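PDB 4FZ4: uncharacterized protein conserved in bacteria from Streptococcus suis, which is a surface antigen that mediates host cell attachment, probably by binding glycosaminoglycans through its helical GAG-binding domain. Local coordinates for residues K5-E17 / M53-F66. Numbering follows the deposited sequence.
Sequences KVEEVQKVVKELE and MDYASKMKADDKFF. Unlike the reference sequence in segment 5-17: V12 (reference Leu).
V13 and M53 bring the backbones of 5-17 and 53-66 together at one end, with CA atoms 5.8 Å apart, and V6 and A61 do so at the other; the chains run antiparallel. Residues 5-17 are continuous helix, whereas 53-66 starts in helix 36-55 and becomes a loop with type I turns at K60-D63 and D63-F66. K5 lies extended across F66. CG stands anti to the backbone N (chi1 172°), and the straight chain beyond it carries CE over the centre of the ring, 3.4 Å from the centroid. The ammonium continues past this CH-pi contact: NZ makes a cation-pi interaction over the same face and donates a hydrogen bond to A61 O (2.6 Å), in the carbonyl plane. The methyl of M59 lies over the opposite face, so the ring is sandwiched between a lysine methylene and a methionine methyl. V6 CG1 comes near the ring plane at CE1 and packs on A61 CB at 3.4 Å. The two V9 branches divide the work: CG2 meets F66 CZ, while CG1 rests on A56 CB (3.6 Å). One turn on, V13 CG2 touches A56 CB and M53 CB. M53 bends at chi3 (-72°), placing CE against L16 CB (3.7 Å) and E17 CG. S57 OG donates back to M53 O (3.0 Å), and an Asx turn at D63 leads into helix 66-95. Thus helix 3-23 packs along the end of helix 36-55 and its connection to helix 66-95, which L16 also reaches through F76, K77 and I80.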
loop_
_atom_site.group_PDB
_atom_site.type_symbol
_atom_site.label_atom_id
_atom_site.label_comp_id
_atom_site.label_asym_id
_atom_site.label_seq_id
_atom_site.Cartn_x
_atom_site.Cartn_y
_atom_site.Cartn_z
ATOM N N LYS A 5 13.466 -7.310 21.746
ATOM C CA LYS A 5 12.617 -6.169 21.418
ATOM C C LYS A 5 13.131 -5.392 20.205
ATOM O O LYS A 5 12.370 -5.102 19.282
ATOM C CB LYS A 5 12.526 -5.237 22.633
ATOM C CG LYS A 5 11.837 -3.901 22.381
ATOM C CD LYS A 5 11.990 -2.981 23.591
ATOM C CE LYS A 5 11.415 -1.594 23.335
ATOM N NZ LYS A 5 11.605 -0.682 24.500
ATOM N N VAL A 6 14.421 -5.057 20.211
ATOM C CA VAL A 6 15.021 -4.296 19.116
ATOM C C VAL A 6 15.131 -5.087 17.813
ATOM O O VAL A 6 14.961 -4.529 16.727
ATOM C CB VAL A 6 16.431 -3.781 19.487
ATOM C CG1 VAL A 6 16.347 -2.817 20.667
ATOM C CG2 VAL A 6 17.345 -4.952 19.808
ATOM N N GLU A 7 15.430 -6.377 17.915
ATOM C CA GLU A 7 15.544 -7.205 16.724
ATOM C C GLU A 7 14.169 -7.353 16.107
ATOM O O GLU A 7 14.026 -7.450 14.887
ATOM C CB GLU A 7 16.121 -8.571 17.074
ATOM C CG GLU A 7 17.636 -8.598 17.034
ATOM C CD GLU A 7 18.183 -8.164 15.683
ATOM O OE1 GLU A 7 17.782 -8.762 14.662
ATOM O OE2 GLU A 7 19.010 -7.225 15.641
ATOM N N GLU A 8 13.162 -7.365 16.970
ATOM C CA GLU A 8 11.780 -7.469 16.538
ATOM C C GLU A 8 11.572 -6.351 15.516
ATOM O O GLU A 8 10.837 -6.500 14.539
ATOM C CB GLU A 8 10.863 -7.260 17.740
ATOM C CG GLU A 8 9.409 -7.600 17.507
ATOM C CD GLU A 8 8.535 -7.206 18.687
ATOM O OE1 GLU A 8 7.394 -7.713 18.781
ATOM O OE2 GLU A 8 8.991 -6.382 19.515
ATOM N N VAL A 9 12.252 -5.234 15.754
ATOM C CA VAL A 9 12.178 -4.066 14.887
ATOM C C VAL A 9 13.011 -4.215 13.614
ATOM O O VAL A 9 12.493 -4.042 12.509
ATOM C CB VAL A 9 12.645 -2.805 15.636
ATOM C CG1 VAL A 9 12.592 -1.595 14.721
ATOM C CG2 VAL A 9 11.769 -2.585 16.849
ATOM N N GLN A 10 14.298 -4.522 13.773
ATOM C CA GLN A 10 15.187 -4.693 12.628
ATOM C C GLN A 10 14.523 -5.601 11.594
ATOM O O GLN A 10 14.676 -5.404 10.391
ATOM C CB GLN A 10 16.529 -5.302 13.063
ATOM C CG GLN A 10 17.453 -4.383 13.876
ATOM C CD GLN A 10 17.948 -3.176 13.089
ATOM O OE1 GLN A 10 18.238 -3.276 11.892
ATOM N NE2 GLN A 10 18.066 -2.029 13.766
ATOM N N LYS A 11 13.781 -6.591 12.073
ATOM C CA LYS A 11 13.093 -7.519 11.194
ATOM C C LYS A 11 11.969 -6.800 10.442
ATOM O O LYS A 11 11.889 -6.878 9.216
ATOM C CB LYS A 11 12.527 -8.679 12.011
ATOM C CG LYS A 11 12.038 -9.851 11.177
ATOM C CD LYS A 11 11.314 -10.878 12.035
ATOM C CE LYS A 11 9.957 -10.367 12.494
ATOM N NZ LYS A 11 10.045 -9.110 13.293
ATOM N N VAL A 12 11.103 -6.099 11.176
ATOM C CA VAL A 12 10.004 -5.358 10.557
ATOM C C VAL A 12 10.579 -4.460 9.471
ATOM O O VAL A 12 9.992 -4.319 8.395
ATOM C CB VAL A 12 9.255 -4.493 11.585
ATOM C CG1 VAL A 12 8.084 -3.790 10.924
ATOM C CG2 VAL A 12 8.764 -5.366 12.723
ATOM N N VAL A 13 11.738 -3.864 9.751
ATOM C CA VAL A 13 12.415 -3.007 8.776
ATOM C C VAL A 13 12.740 -3.847 7.539
ATOM O O VAL A 13 12.391 -3.487 6.413
ATOM C CB VAL A 13 13.730 -2.428 9.344
ATOM C CG1 VAL A 13 14.642 -1.950 8.203
ATOM C CG2 VAL A 13 13.429 -1.260 10.253
ATOM N N LYS A 14 13.400 -4.974 7.776
ATOM C CA LYS A 14 13.789 -5.891 6.717
ATOM C C LYS A 14 12.568 -6.423 5.977
ATOM O O LYS A 14 12.629 -6.683 4.776
ATOM C CB LYS A 14 14.610 -7.052 7.294
ATOM C CG LYS A 14 15.958 -6.619 7.875
ATOM C CD LYS A 14 16.781 -7.812 8.359
ATOM C CE LYS A 14 18.174 -7.394 8.832
ATOM N NZ LYS A 14 18.148 -6.524 10.045
ATOM N N GLU A 15 11.457 -6.591 6.682
ATOM C CA GLU A 15 10.257 -7.066 6.012
ATOM C C GLU A 15 9.811 -5.941 5.077
ATOM O O GLU A 15 9.375 -6.184 3.949
ATOM C CB GLU A 15 9.149 -7.367 7.016
ATOM C CG GLU A 15 8.065 -8.280 6.458
ATOM C CD GLU A 15 6.787 -8.273 7.289
ATOM O OE1 GLU A 15 6.879 -8.317 8.539
ATOM O OE2 GLU A 15 5.689 -8.234 6.688
ATOM N N LEU A 16 9.938 -4.704 5.544
ATOM C CA LEU A 16 9.551 -3.553 4.728
ATOM C C LEU A 16 10.475 -3.397 3.536
ATOM O O LEU A 16 10.063 -2.903 2.481
ATOM C CB LEU A 16 9.585 -2.276 5.554
ATOM C CG LEU A 16 8.518 -2.196 6.637
ATOM C CD1 LEU A 16 8.910 -1.110 7.624
ATOM C CD2 LEU A 16 7.152 -1.905 6.008
ATOM N N GLU A 17 11.730 -3.807 3.711
ATOM C CA GLU A 17 12.716 -3.730 2.635
ATOM C C GLU A 17 12.321 -4.707 1.541
ATOM O O GLU A 17 12.437 -4.410 0.352
ATOM C CB GLU A 17 14.114 -4.091 3.151
ATOM C CG GLU A 17 14.677 -3.126 4.182
ATOM C CD GLU A 17 16.089 -3.490 4.609
ATOM O OE1 GLU A 17 16.322 -4.664 4.972
ATOM O OE2 GLU A 17 16.962 -2.600 4.590
ATOM N N MET A 53 12.410 3.965 9.023
ATOM C CA MET A 53 13.167 2.722 9.115
ATOM C C MET A 53 14.666 2.955 9.238
ATOM O O MET A 53 15.377 2.114 9.776
ATOM C CB MET A 53 12.826 1.756 7.962
ATOM C CG MET A 53 12.775 2.331 6.561
ATOM S SD MET A 53 11.637 1.347 5.506
ATOM C CE MET A 53 12.554 -0.139 5.278
ATOM N N ASP A 54 15.150 4.102 8.769
ATOM C CA ASP A 54 16.570 4.405 8.908
ATOM C C ASP A 54 16.788 4.602 10.400
ATOM O O ASP A 54 17.771 4.125 10.974
ATOM C CB ASP A 54 16.946 5.692 8.168
ATOM C CG ASP A 54 16.945 5.529 6.654
ATOM O OD1 ASP A 54 16.929 4.371 6.165
ATOM O OD2 ASP A 54 16.977 6.564 5.952
ATOM N N TYR A 55 15.839 5.307 11.017
ATOM C CA TYR A 55 15.857 5.602 12.445
ATOM C C TYR A 55 15.730 4.328 13.266
ATOM O O TYR A 55 16.413 4.167 14.275
ATOM C CB TYR A 55 14.698 6.533 12.807
ATOM C CG TYR A 55 14.747 7.057 14.234
ATOM C CD1 TYR A 55 15.234 8.335 14.510
ATOM C CD2 TYR A 55 14.328 6.269 15.305
ATOM C CE1 TYR A 55 15.302 8.814 15.815
ATOM C CE2 TYR A 55 14.396 6.736 16.611
ATOM C CZ TYR A 55 14.882 8.010 16.861
ATOM O OH TYR A 55 14.949 8.483 18.155
ATOM N N ALA A 56 14.850 3.426 12.837
ATOM C CA ALA A 56 14.640 2.172 13.558
ATOM C C ALA A 56 15.909 1.326 13.567
ATOM O O ALA A 56 15.991 0.315 14.269
ATOM C CB ALA A 56 13.484 1.392 12.932
ATOM N N SER A 57 16.891 1.742 12.775
ATOM C CA SER A 57 18.171 1.046 12.694
ATOM C C SER A 57 19.118 1.663 13.723
ATOM O O SER A 57 19.745 0.950 14.510
ATOM C CB SER A 57 18.753 1.181 11.283
ATOM O OG SER A 57 17.897 0.578 10.326
ATOM N N LYS A 58 19.210 2.993 13.713
ATOM C CA LYS A 58 20.057 3.717 14.655
ATOM C C LYS A 58 19.258 4.003 15.924
ATOM O O LYS A 58 19.625 4.869 16.720
ATOM C CB LYS A 58 20.534 5.047 14.055
ATOM C CG LYS A 58 19.440 6.094 13.928
ATOM C CD LYS A 58 19.995 7.515 13.969
ATOM C CE LYS A 58 18.862 8.531 13.889
ATOM N NZ LYS A 58 19.293 9.943 14.052
ATOM N N MET A 59 18.158 3.277 16.099
ATOM C CA MET A 59 17.295 3.445 17.264
ATOM C C MET A 59 17.606 2.356 18.282
ATOM O O MET A 59 17.779 1.191 17.919
ATOM C CB MET A 59 15.819 3.359 16.844
ATOM C CG MET A 59 14.811 3.460 17.980
ATOM S SD MET A 59 13.080 3.366 17.421
ATOM C CE MET A 59 12.855 1.583 17.373
ATOM N N LYS A 60 17.679 2.743 19.553
ATOM C CA LYS A 60 17.963 1.802 20.632
ATOM C C LYS A 60 16.751 1.510 21.515
ATOM O O LYS A 60 15.870 2.354 21.692
ATOM C CB LYS A 60 19.121 2.325 21.481
ATOM C CG LYS A 60 19.063 3.818 21.745
ATOM C CD LYS A 60 20.404 4.335 22.238
ATOM C CE LYS A 60 21.501 4.077 21.213
ATOM N NZ LYS A 60 21.198 4.712 19.895
ATOM N N ALA A 61 16.731 0.299 22.064
ATOM C CA ALA A 61 15.658 -0.195 22.925
ATOM C C ALA A 61 14.996 0.792 23.887
ATOM O O ALA A 61 13.800 0.683 24.159
ATOM C CB ALA A 61 16.161 -1.397 23.713
ATOM N N ASP A 62 15.760 1.747 24.406
ATOM C CA ASP A 62 15.216 2.702 25.364
ATOM C C ASP A 62 14.755 4.022 24.768
ATOM O O ASP A 62 14.667 5.023 25.478
ATOM C CB ASP A 62 16.253 2.987 26.452
ATOM C CG ASP A 62 17.524 3.602 25.897
ATOM O OD1 ASP A 62 17.455 4.712 25.322
ATOM O OD2 ASP A 62 18.595 2.974 26.036
ATOM N N ASP A 63 14.451 4.038 23.476
ATOM C CA ASP A 63 14.020 5.286 22.853
ATOM C C ASP A 63 12.640 5.708 23.349
ATOM O O ASP A 63 11.746 4.875 23.513
ATOM C CB ASP A 63 14.000 5.150 21.328
ATOM C CG ASP A 63 14.242 6.472 20.630
ATOM O OD1 ASP A 63 15.314 6.625 20.007
ATOM O OD2 ASP A 63 13.371 7.363 20.714
ATOM N N LYS A 64 12.473 7.004 23.595
ATOM C CA LYS A 64 11.196 7.515 24.076
ATOM C C LYS A 64 10.138 7.307 23.016
ATOM O O LYS A 64 8.993 6.967 23.309
ATOM C CB LYS A 64 11.291 9.006 24.395
ATOM C CG LYS A 64 9.973 9.598 24.875
ATOM C CD LYS A 64 10.116 11.060 25.262
ATOM C CE LYS A 64 8.843 11.581 25.922
ATOM N NZ LYS A 64 7.670 11.536 25.007
ATOM N N PHE A 65 10.547 7.505 21.771
ATOM C CA PHE A 65 9.656 7.366 20.641
ATOM C C PHE A 65 9.763 6.008 19.960
ATOM O O PHE A 65 9.375 5.851 18.805
ATOM C CB PHE A 65 9.957 8.481 19.669
ATOM C CG PHE A 65 9.819 9.842 20.274
ATOM C CD1 PHE A 65 8.559 10.401 20.484
ATOM C CD2 PHE A 65 10.945 10.572 20.639
ATOM C CE1 PHE A 65 8.422 11.660 21.045
ATOM C CE2 PHE A 65 10.820 11.842 21.206
ATOM C CZ PHE A 65 9.556 12.387 21.409
ATOM N N PHE A 66 10.271 5.024 20.691
ATOM C CA PHE A 66 10.432 3.673 20.165
ATOM C C PHE A 66 9.094 3.132 19.652
ATOM O O PHE A 66 9.016 2.571 18.560
ATOM C CB PHE A 66 10.985 2.757 21.266
ATOM C CG PHE A 66 11.354 1.372 20.790
ATOM C CD1 PHE A 66 12.680 0.953 20.799
ATOM C CD2 PHE A 66 10.376 0.484 20.355
ATOM C CE1 PHE A 66 13.028 -0.333 20.382
ATOM C CE2 PHE A 66 10.709 -0.806 19.934
ATOM C CZ PHE A 66 12.036 -1.214 19.949
#